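PDB 1WCU: Non-catalytic protein 1 from Piromyces equi, which probably binds plant cell-wall polysaccharides such as mannans and cellulose through this family 29 carbohydrate-binding module, which has no catalytic activity of its own. Local coordinates for residues I64-K69 against I129-I134; L75-G80 against I118-P123; S18-W23 against N52-Y57. One frame throughout, in Å; residues are numbered along the deposited sequence.

Interaction 1 of 3, residues I64-K69 against I129-I134; sequences IYLQVK and IYMRYI
Gln67 sets its amide against one edge of the Tyr133 ring, its CD 3.4 Å from Tyr133 CD2, with amide and ring planes 64° apart. The Gln67 chain runs extended from a CG that stands opposite the carbonyl carbon (chi1 -60°), which carries the amide across the strand pair; a water then joins Gln67 NE2, weakly, to NH1 of Arg132, whose NE and NH2 donate to Asn34 O and Asp33 O. On the same face Lys69 kinks at chi3 (73°) and brings CE to 4.2 Å from Tyr130 CD1. Its ammonium stands over the Tyr130 ring too far off for more than a faint cation-pi pull, and its firm partner is Asp33, in a salt bridge. On the other face Leu66 CD1 meets Met131 SD at 4.0 Å and Val68 CG1 meets Ile129 CG2 at 3.7 Å. Between the two faces, Gln67-Arg132 and Lys69-Tyr130 are antiparallel hydrogen-bonded pairs. Tyr133 has a positive phi and sits in a beta bulge: one extra residue is taken up before Tyr65 pairs with Ile135. Strand 62-70 is flanked on its other side by strand 101-109, strand 129-137 by strand 35-38, and Met131 packs inward on Val119 of the opposing sheet.

Interaction 2 of 3, residues L75-G80 against I118-P123; sequences LVKVQG and IVQDGP
Leu75-Gln120 and Lys77-Ile118 are antiparallel hydrogen-bonded pairs with the non-hydrogen-bonded pair Val76-Val119 between them, and the strand axes run at 141° to each other. Four backbone bonds join the segments, the shortest being Ile118 N to Lys77 O at 2.8 Å. Among the side chains, Ile118 is the most deeply covered: its CD1 ends against the flank of Gln79, 3.7 Å from Gln79 CG, the two chains meeting at nearly a right angle. Gln79 can present that flank because its CG stands between the backbone N and the carbonyl carbon (chi1 70°), with the rest of the chain extended; its amide is bonded to Ser49 and Glu86. The extended chain of Lys77 passes Gln120 obliquely, CE 3.4 Å from Gln120 OE1. One water accepts from Lys77 NZ and donates to Gln120 OE1, both at 2.8 Å, while Gln120 NE2 is bonded to Tyr45 O. Val76 and Val119 face the other way, Val119 lying against Phe95 of strand 90-98. These are inner strands of the five-stranded antiparallel sheet of a beta-sandwich, consistent with the beta-jelly-roll fold of family 29 modules.

Interaction 3 of 3, residues S18-W23 against N52-Y57; sequences SGFDNW and NLNSNY
Phe20 and Asn52 form an antiparallel non-hydrogen-bonded pair, CA to CA 5.0 Å, and next to it Leu53 N donates to Gly19 O at 2.8 Å, where edge strand 20-22 meets the end of strand 47-52. Just beyond this pair the second segment leaves the sheet through an Asx turn: Asn52 OD1 accepts from Asn54 N at 2.9 Å, and more weakly from Ser55 N. The Asn52 amide is placed for this by a CG standing opposite the backbone N (chi1 -164°), and it also packs beside the Phe20 ring, CG 3.7 Å from Phe20 CE1, with ring and amide planes 44° apart. With an alanine here the OD1 acceptor is gone, and the turn, with Asn54 N left without its mate, would probably shift, while a gap would open beside Phe20 CE1. The Asn54 side chain comes over a face of the same ring, nearly at right angles to it. Gly19, at a phi of 82°, lies against Leu53, its O 3.3 Å from Leu53 CB. Leu53 spreads its two methyls over the first segment, CD1 at 3.8 Å from Asp21 CB and CD2 4.2 Å from Trp23 CZ2. Elsewhere Phe20 packs on Val9 and Tyr58, so its ring ties the edge strand to strand 6-10. Trp23 is exposed, and its backbone O is bonded to a glycerol, probably from the crystallisation liquor. The indole is steadied from within its own segment, for Trp23 NE1 donates to Asp21 OD2 at 3.0 Å, the oxygen lying in the ring plane but being met from above its carboxylate.

From the N terminus, interaction 3 comes first: residues 18-23 meet 52-57 and close a loop of 28 residues. Interaction 1 begins at 64-69 and does not close until 129-134, and interaction 2, 75-80 with 118-123, is nested inside it. None cross. Interactions 2 and 3 share the five-stranded sheet, one within it, the other at its edge, and touch where the loop after strand 47-52 meets the end of strand 74-79, Gly80 O 4.0 Å from Tyr57 CE1; interaction 1 lies in the six-stranded sheet. The sheets pack where interactions 1 and 2 touch, Ile64 CD1 3.7 Å from Val78 CG1 and Ile129 CD1 3.9 Å from Asp121 CB. Interactions 1 and 3 do not touch.

Interaction 1 of 3, residues I64-K69 against I129-I134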
loop_
_atom_site.group_PDB
_atom_site.type_symbol
_atom_site.label_atom_id
_atom_site.label_comp_id
_atom_site.label_asym_id
_atom_site.label_seq_id
_atom_site.Cartn_x
_atom_site.Cartn_y
_atom_site.Cartn_z
ATOM N N ILE A 64 -2.653 -7.895 -0.170
ATOM C CA ILE A 64 -2.750 -6.455 -0.359
ATOM C C ILE A 64 -3.193 -6.192 -1.799
ATOM O O ILE A 64 -2.527 -6.618 -2.749
ATOM C CB ILE A 64 -1.391 -5.754 -0.072
ATOM C CG1 ILE A 64 -1.002 -5.894 1.409
ATOM C CG2 ILE A 64 -1.429 -4.277 -0.465
ATOM C CD1 ILE A 64 0.455 -5.629 1.716
ATOM N N TYR A 65 -4.306 -5.479 -1.941
ATOM C CA TYR A 65 -4.866 -5.061 -3.228
ATOM C C TYR A 65 -4.779 -3.547 -3.324
ATOM O O TYR A 65 -5.038 -2.838 -2.338
ATOM C CB TYR A 65 -6.330 -5.495 -3.340
ATOM C CG TYR A 65 -7.059 -4.954 -4.542
ATOM C CD1 TYR A 65 -7.632 -3.703 -4.514
ATOM C CD2 TYR A 65 -7.182 -5.702 -5.707
ATOM C CE1 TYR A 65 -8.315 -3.198 -5.624
ATOM C CE2 TYR A 65 -7.854 -5.196 -6.821
ATOM C CZ TYR A 65 -8.413 -3.954 -6.765
ATOM O OH TYR A 65 -9.084 -3.434 -7.867
ATOM N N LEU A 66 -4.435 -3.040 -4.502
ATOM C CA LEU A 66 -4.638 -1.619 -4.825
ATOM C C LEU A 66 -4.621 -1.414 -6.325
ATOM O O LEU A 66 -4.194 -2.309 -7.084
ATOM C CB LEU A 66 -3.591 -0.725 -4.146
ATOM C CG LEU A 66 -2.195 -0.653 -4.768
ATOM C CD1 LEU A 66 -1.395 0.490 -4.134
ATOM C CD2 LEU A 66 -1.463 -1.948 -4.614
ATOM N N GLN A 67 -5.081 -0.240 -6.731
ATOM C CA GLN A 67 -4.950 0.220 -8.114
ATOM C C GLN A 67 -3.938 1.365 -8.179
ATOM O O GLN A 67 -3.925 2.248 -7.313
ATOM C CB GLN A 67 -6.302 0.668 -8.673
ATOM C CG GLN A 67 -7.342 -0.441 -8.674
ATOM C CD GLN A 67 -8.672 -0.055 -9.285
ATOM O OE1 GLN A 67 -9.654 -0.811 -9.166
ATOM N NE2 GLN A 67 -8.734 1.112 -9.902
ATOM N N VAL A 68 -3.104 1.335 -9.218
ATOM C CA VAL A 68 -2.066 2.352 -9.416
ATOM C C VAL A 68 -2.121 2.877 -10.849
ATOM O O VAL A 68 -2.327 2.099 -11.789
ATOM C CB VAL A 68 -0.661 1.784 -9.173
ATOM C CG1 VAL A 68 0.386 2.897 -9.247
ATOM C CG2 VAL A 68 -0.601 1.089 -7.825
ATOM N N LYS A 69 -1.922 4.194 -11.003
ATOM C CA LYS A 69 -1.735 4.866 -12.291
ATOM C C LYS A 69 -0.505 5.726 -12.125
ATOM O O LYS A 69 -0.438 6.532 -11.202
ATOM C CB LYS A 69 -2.954 5.737 -12.627
ATOM C CG LYS A 69 -2.768 6.584 -13.876
ATOM C CD LYS A 69 -4.006 7.409 -14.187
ATOM C CE LYS A 69 -4.201 8.546 -13.261
ATOM N NZ LYS A 69 -5.380 9.381 -13.692
ATOM N N ILE A 129 2.641 9.100 -8.179
ATOM C CA ILE A 129 2.105 7.748 -8.208
ATOM C C ILE A 129 0.692 7.847 -7.646
ATOM O O ILE A 129 0.524 8.131 -6.453
ATOM C CB ILE A 129 2.988 6.791 -7.370
ATOM C CG1 ILE A 129 4.406 6.736 -7.959
ATOM C CG2 ILE A 129 2.368 5.396 -7.315
ATOM C CD1 ILE A 129 5.437 6.267 -6.983
ATOM N N TYR A 130 -0.306 7.665 -8.509
ATOM C CA TYR A 130 -1.717 7.806 -8.145
ATOM C C TYR A 130 -2.309 6.463 -7.756
ATOM O O TYR A 130 -2.130 5.462 -8.460
ATOM C CB TYR A 130 -2.532 8.383 -9.325
ATOM C CG TYR A 130 -2.040 9.728 -9.827
ATOM C CD1 TYR A 130 -1.081 9.803 -10.818
ATOM C CD2 TYR A 130 -2.555 10.917 -9.319
ATOM C CE1 TYR A 130 -0.623 11.021 -11.290
ATOM C CE2 TYR A 130 -2.098 12.153 -9.772
ATOM C CZ TYR A 130 -1.144 12.195 -10.768
ATOM O OH TYR A 130 -0.676 13.432 -11.221
ATOM N N MET A 131 -3.012 6.435 -6.623
ATOM C CA MET A 131 -3.522 5.173 -6.081
ATOM C C MET A 131 -4.998 5.284 -5.713
ATOM O O MET A 131 -5.458 6.332 -5.268
ATOM C CB MET A 131 -2.715 4.762 -4.839
ATOM C CG MET A 131 -1.299 4.369 -5.196
ATOM S SD MET A 131 -0.202 4.269 -3.785
ATOM C CE MET A 131 0.358 5.950 -3.716
ATOM N N ARG A 132 -5.716 4.171 -5.863
ATOM C CA ARG A 132 -7.095 4.058 -5.404
ATOM C C ARG A 132 -7.335 2.669 -4.831
ATOM O O ARG A 132 -6.629 1.723 -5.171
ATOM C CB ARG A 132 -8.089 4.283 -6.558
ATOM C CG ARG A 132 -8.153 5.708 -7.056
ATOM C CD ARG A 132 -9.041 5.830 -8.295
ATOM N NE ARG A 132 -9.103 7.214 -8.756
ATOM C CZ ARG A 132 -9.563 7.605 -9.942
ATOM N NH1 ARG A 132 -10.038 6.718 -10.798
ATOM N NH2 ARG A 132 -9.514 8.882 -10.277
ATOM N N TYR A 133 -8.354 2.549 -3.988
ATOM C CA TYR A 133 -8.843 1.246 -3.516
ATOM C C TYR A 133 -7.728 0.396 -2.892
ATOM O O TYR A 133 -7.510 -0.747 -3.279
ATOM C CB TYR A 133 -9.588 0.478 -4.629
ATOM C CG TYR A 133 -10.564 1.308 -5.435
ATOM C CD1 TYR A 133 -11.693 1.867 -4.865
ATOM C CD2 TYR A 133 -10.317 1.546 -6.768
ATOM C CE1 TYR A 133 -12.583 2.663 -5.658
ATOM C CE2 TYR A 133 -11.159 2.304 -7.544
ATOM C CZ TYR A 133 -12.277 2.860 -6.999
ATOM O OH TYR A 133 -13.079 3.618 -7.840
ATOM N N ILE A 134 -7.057 0.972 -1.909
ATOM C CA ILE A 134 -6.047 0.269 -1.140
ATOM C C ILE A 134 -6.773 -0.546 -0.076
ATOM O O ILE A 134 -7.392 0.013 0.832
ATOM C CB ILE A 134 -5.043 1.236 -0.479
ATOM C CG1 ILE A 134 -4.365 2.110 -1.547
ATOM C CG2 ILE A 134 -4.009 0.421 0.306
ATOM C CD1 ILE A 134 -3.495 3.214 -0.957
HETATM O O HOH W 1 -10.357 3.596 -10.678
#

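Interaction 2 of 3, residues L75-G80 against I118-P123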
loop_
_atom_site.group_PDB
_atom_site.type_symbol
_atom_site.label_atom_id
_atom_site.label_comp_id
_atom_site.label_asym_id
_atom_site.label_seq_id
_atom_site.Cartn_x
_atom_site.Cartn_y
_atom_site.Cartn_z
ATOM N N LEU A 75 8.095 -0.410 -5.756
ATOM C CA LEU A 75 7.921 -1.563 -4.889
ATOM C C LEU A 75 6.802 -1.360 -3.889
ATOM O O LEU A 75 6.516 -0.238 -3.460
ATOM C CB LEU A 75 9.215 -1.828 -4.122
ATOM C CG LEU A 75 10.404 -2.276 -4.992
ATOM C CD1 LEU A 75 11.691 -2.394 -4.228
ATOM C CD2 LEU A 75 10.122 -3.590 -5.667
ATOM N N VAL A 76 6.136 -2.459 -3.556
ATOM C CA VAL A 76 5.199 -2.539 -2.431
ATOM C C VAL A 76 5.813 -3.476 -1.383
ATOM O O VAL A 76 6.340 -4.548 -1.701
ATOM C CB VAL A 76 3.814 -3.017 -2.893
ATOM C CG1 VAL A 76 2.828 -3.061 -1.737
ATOM C CG2 VAL A 76 3.285 -2.085 -3.979
ATOM N N LYS A 77 5.786 -3.028 -0.132
ATOM C CA LYS A 77 6.431 -3.741 0.960
ATOM C C LYS A 77 5.531 -3.710 2.190
ATOM O O LYS A 77 4.562 -2.960 2.245
ATOM C CB LYS A 77 7.762 -3.079 1.326
ATOM C CG LYS A 77 8.726 -2.830 0.171
ATOM C CD LYS A 77 9.953 -2.108 0.659
ATOM C CE LYS A 77 10.994 -1.825 -0.411
ATOM N NZ LYS A 77 12.284 -1.615 0.267
ATOM N N VAL A 78 5.898 -4.495 3.192
ATOM C CA VAL A 78 5.335 -4.373 4.537
ATOM C C VAL A 78 6.452 -4.080 5.543
ATOM O O VAL A 78 7.610 -4.431 5.313
ATOM C CB VAL A 78 4.517 -5.639 4.976
ATOM C CG1 VAL A 78 3.343 -5.853 4.035
ATOM C CG2 VAL A 78 5.381 -6.865 5.054
ATOM N N GLN A 79 6.105 -3.383 6.624
ATOM C CA GLN A 79 7.010 -3.206 7.746
ATOM C C GLN A 79 6.202 -3.263 9.051
ATOM O O GLN A 79 5.016 -3.604 9.049
ATOM C CB GLN A 79 7.847 -1.912 7.623
ATOM C CG GLN A 79 7.021 -0.650 7.802
ATOM C CD GLN A 79 7.791 0.653 7.801
ATOM O OE1 GLN A 79 7.303 1.651 7.276
ATOM N NE2 GLN A 79 8.959 0.682 8.455
ATOM N N GLY A 80 6.839 -2.988 10.180
ATOM C CA GLY A 80 6.203 -3.198 11.478
ATOM C C GLY A 80 5.851 -4.663 11.671
ATOM O O GLY A 80 4.794 -4.995 12.221
ATOM N N ILE A 118 3.761 -0.271 2.635
ATOM C CA ILE A 118 4.677 0.675 1.994
ATOM C C ILE A 118 4.513 0.669 0.483
ATOM O O ILE A 118 4.421 -0.392 -0.123
ATOM C CB ILE A 118 6.141 0.272 2.300
ATOM C CG1 ILE A 118 6.485 0.506 3.777
ATOM C CG2 ILE A 118 7.126 1.028 1.414
ATOM C CD1 ILE A 118 7.713 -0.285 4.227
ATOM N N VAL A 119 4.459 1.854 -0.116
ATOM C CA VAL A 119 4.552 2.012 -1.581
ATOM C C VAL A 119 5.720 2.958 -1.791
ATOM O O VAL A 119 5.771 4.005 -1.154
ATOM C CB VAL A 119 3.270 2.574 -2.220
ATOM C CG1 VAL A 119 3.393 2.649 -3.741
ATOM C CG2 VAL A 119 2.078 1.690 -1.858
ATOM N N GLN A 120 6.654 2.596 -2.669
ATOM C CA GLN A 120 7.928 3.296 -2.777
ATOM C C GLN A 120 8.353 3.470 -4.239
ATOM O O GLN A 120 8.186 2.553 -5.052
ATOM C CB GLN A 120 8.989 2.515 -1.968
ATOM C CG GLN A 120 10.219 3.265 -1.622
ATOM C CD GLN A 120 10.976 2.697 -0.408
ATOM O OE1 GLN A 120 10.741 1.567 0.083
ATOM N NE2 GLN A 120 11.893 3.486 0.079
ATOM N N ASP A 121 8.880 4.647 -4.562
ATOM C CA ASP A 121 9.342 4.995 -5.921
ATOM C C ASP A 121 10.761 4.521 -6.189
ATOM O O ASP A 121 11.710 5.175 -5.792
ATOM C CB ASP A 121 9.267 6.520 -6.113
ATOM C CG ASP A 121 9.590 6.955 -7.519
ATOM O OD1 ASP A 121 9.662 6.098 -8.438
ATOM O OD2 ASP A 121 9.658 8.182 -7.728
ATOM N N GLY A 122 10.898 3.417 -6.917
ATOM C CA GLY A 122 12.205 2.786 -7.102
ATOM C C GLY A 122 13.221 3.647 -7.826
ATOM O O GLY A 122 14.359 3.775 -7.362
ATOM N N PRO A 123 12.837 4.208 -8.977
ATOM C CA PRO A 123 13.740 5.109 -9.685
ATOM C C PRO A 123 14.044 6.468 -9.068
ATOM O O PRO A 123 14.811 7.218 -9.681
ATOM C CB PRO A 123 13.040 5.335 -11.031
ATOM C CG PRO A 123 12.104 4.215 -11.166
ATOM C CD PRO A 123 11.640 3.909 -9.776
HETATM O O HOH W 2 11.521 0.084 2.310
#

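Interaction 3 of 3, residues S18-W23 against N52-Y57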
loop_
_atom_site.group_PDB
_atom_site.type_symbol
_atom_site.label_atom_id
_atom_site.label_comp_id
_atom_site.label_asym_id
_atom_site.label_seq_id
_atom_site.Cartn_x
_atom_site.Cartn_y
_atom_site.Cartn_z
ATOM N N SER A 18 -10.852 6.338 8.330
ATOM C CA SER A 18 -10.655 6.457 9.775
ATOM C C SER A 18 -9.656 5.429 10.289
ATOM O O SER A 18 -9.771 4.242 9.993
ATOM C CB SER A 18 -12.006 6.250 10.468
ATOM O OG SER A 18 -11.902 6.405 11.870
ATOM N N GLY A 19 -8.680 5.899 11.064
ATOM C CA GLY A 19 -7.729 5.017 11.746
ATOM C C GLY A 19 -6.553 4.527 10.909
ATOM O O GLY A 19 -5.928 3.529 11.258
ATOM N N PHE A 20 -6.244 5.238 9.828
ATOM C CA PHE A 20 -5.044 4.985 9.021
ATOM C C PHE A 20 -4.260 6.273 8.920
ATOM O O PHE A 20 -4.837 7.364 8.855
ATOM C CB PHE A 20 -5.424 4.437 7.642
ATOM C CG PHE A 20 -6.126 3.124 7.717
ATOM C CD1 PHE A 20 -5.418 1.954 7.898
ATOM C CD2 PHE A 20 -7.509 3.052 7.709
ATOM C CE1 PHE A 20 -6.073 0.754 8.016
ATOM C CE2 PHE A 20 -8.151 1.843 7.827
ATOM C CZ PHE A 20 -7.445 0.710 7.975
ATOM N N ASP A 21 -2.938 6.163 8.948
ATOM C CA ASP A 21 -2.068 7.342 8.896
ATOM C C ASP A 21 -0.854 7.008 8.030
ATOM O O ASP A 21 -0.508 5.851 7.849
ATOM C CB ASP A 21 -1.661 7.707 10.326
ATOM C CG ASP A 21 -0.984 9.046 10.440
ATOM O OD1 ASP A 21 -1.122 9.889 9.520
ATOM O OD2 ASP A 21 -0.319 9.258 11.494
ATOM N N ASN A 22 -0.212 8.033 7.487
ATOM C CA ASN A 22 0.984 7.876 6.683
ATOM C C ASN A 22 2.218 8.152 7.526
ATOM O O ASN A 22 2.414 9.281 8.003
ATOM C CB ASN A 22 0.969 8.836 5.490
ATOM C CG ASN A 22 2.268 8.837 4.720
ATOM O OD1 ASN A 22 2.910 7.785 4.546
ATOM N ND2 ASN A 22 2.678 10.022 4.232
ATOM N N TRP A 23 3.025 7.111 7.722
ATOM C CA TRP A 23 4.307 7.162 8.439
ATOM C C TRP A 23 5.503 6.948 7.472
ATOM O O TRP A 23 6.537 6.360 7.817
ATOM C CB TRP A 23 4.321 6.102 9.540
ATOM C CG TRP A 23 3.392 6.350 10.693
ATOM C CD1 TRP A 23 2.421 7.303 10.808
ATOM C CD2 TRP A 23 3.396 5.624 11.925
ATOM N NE1 TRP A 23 1.796 7.189 12.041
ATOM C CE2 TRP A 23 2.399 6.182 12.748
ATOM C CE3 TRP A 23 4.162 4.546 12.418
ATOM C CZ2 TRP A 23 2.132 5.677 14.029
ATOM C CZ3 TRP A 23 3.897 4.070 13.675
ATOM C CH2 TRP A 23 2.910 4.649 14.472
ATOM N N ASN A 52 -1.886 1.074 10.248
ATOM C CA ASN A 52 -3.184 0.749 10.842
ATOM C C ASN A 52 -3.180 1.144 12.313
ATOM O O ASN A 52 -2.442 0.565 13.104
ATOM C CB ASN A 52 -3.444 -0.757 10.682
ATOM C CG ASN A 52 -4.874 -1.139 10.911
ATOM O OD1 ASN A 52 -5.622 -0.446 11.601
ATOM N ND2 ASN A 52 -5.284 -2.225 10.295
ATOM N N LEU A 53 -4.015 2.126 12.656
ATOM C CA LEU A 53 -4.208 2.560 14.041
ATOM C C LEU A 53 -5.450 1.952 14.680
ATOM O O LEU A 53 -5.704 2.186 15.864
ATOM C CB LEU A 53 -4.296 4.089 14.093
ATOM C CG LEU A 53 -3.038 4.812 13.595
ATOM C CD1 LEU A 53 -3.353 6.301 13.414
ATOM C CD2 LEU A 53 -1.868 4.599 14.528
ATOM N N ASN A 54 -6.209 1.175 13.915
ATOM C CA ASN A 54 -7.427 0.542 14.437
ATOM C C ASN A 54 -7.069 -0.706 15.248
ATOM O O ASN A 54 -7.643 -0.963 16.319
ATOM C CB ASN A 54 -8.378 0.195 13.301
ATOM C CG ASN A 54 -8.873 1.418 12.548
ATOM O OD1 ASN A 54 -8.698 1.528 11.320
ATOM N ND2 ASN A 54 -9.471 2.357 13.265
ATOM N N SER A 55 -6.109 -1.481 14.750
ATOM C CA SER A 55 -5.612 -2.685 15.435
ATOM C C SER A 55 -4.095 -2.615 15.453
ATOM O O SER A 55 -3.509 -1.852 14.692
ATOM C CB SER A 55 -6.031 -3.972 14.703
ATOM O OG SER A 55 -5.493 -5.045 15.475
ATOM N N ASN A 56 -3.465 -3.440 16.281
ATOM C CA ASN A 56 -2.030 -3.486 16.357
ATOM C C ASN A 56 -1.419 -3.988 15.050
ATOM O O ASN A 56 -0.287 -3.640 14.748
ATOM C CB ASN A 56 -1.563 -4.344 17.546
ATOM C CG ASN A 56 -1.999 -3.766 18.859
ATOM O OD1 ASN A 56 -2.839 -4.337 19.570
ATOM N ND2 ASN A 56 -1.466 -2.594 19.172
ATOM N N TYR A 57 -2.155 -4.799 14.282
ATOM C CA TYR A 57 -1.693 -5.291 12.973
ATOM C C TYR A 57 -2.833 -5.309 11.972
ATOM O O TYR A 57 -3.996 -5.399 12.355
ATOM C CB TYR A 57 -1.135 -6.716 13.084
ATOM C CG TYR A 57 -0.046 -6.877 14.112
ATOM C CD1 TYR A 57 1.264 -6.485 13.852
ATOM C CD2 TYR A 57 -0.325 -7.422 15.356
ATOM C CE1 TYR A 57 2.249 -6.626 14.814
ATOM C CE2 TYR A 57 0.648 -7.577 16.298
ATOM C CZ TYR A 57 1.927 -7.171 16.034
ATOM O OH TYR A 57 2.879 -7.350 17.047
#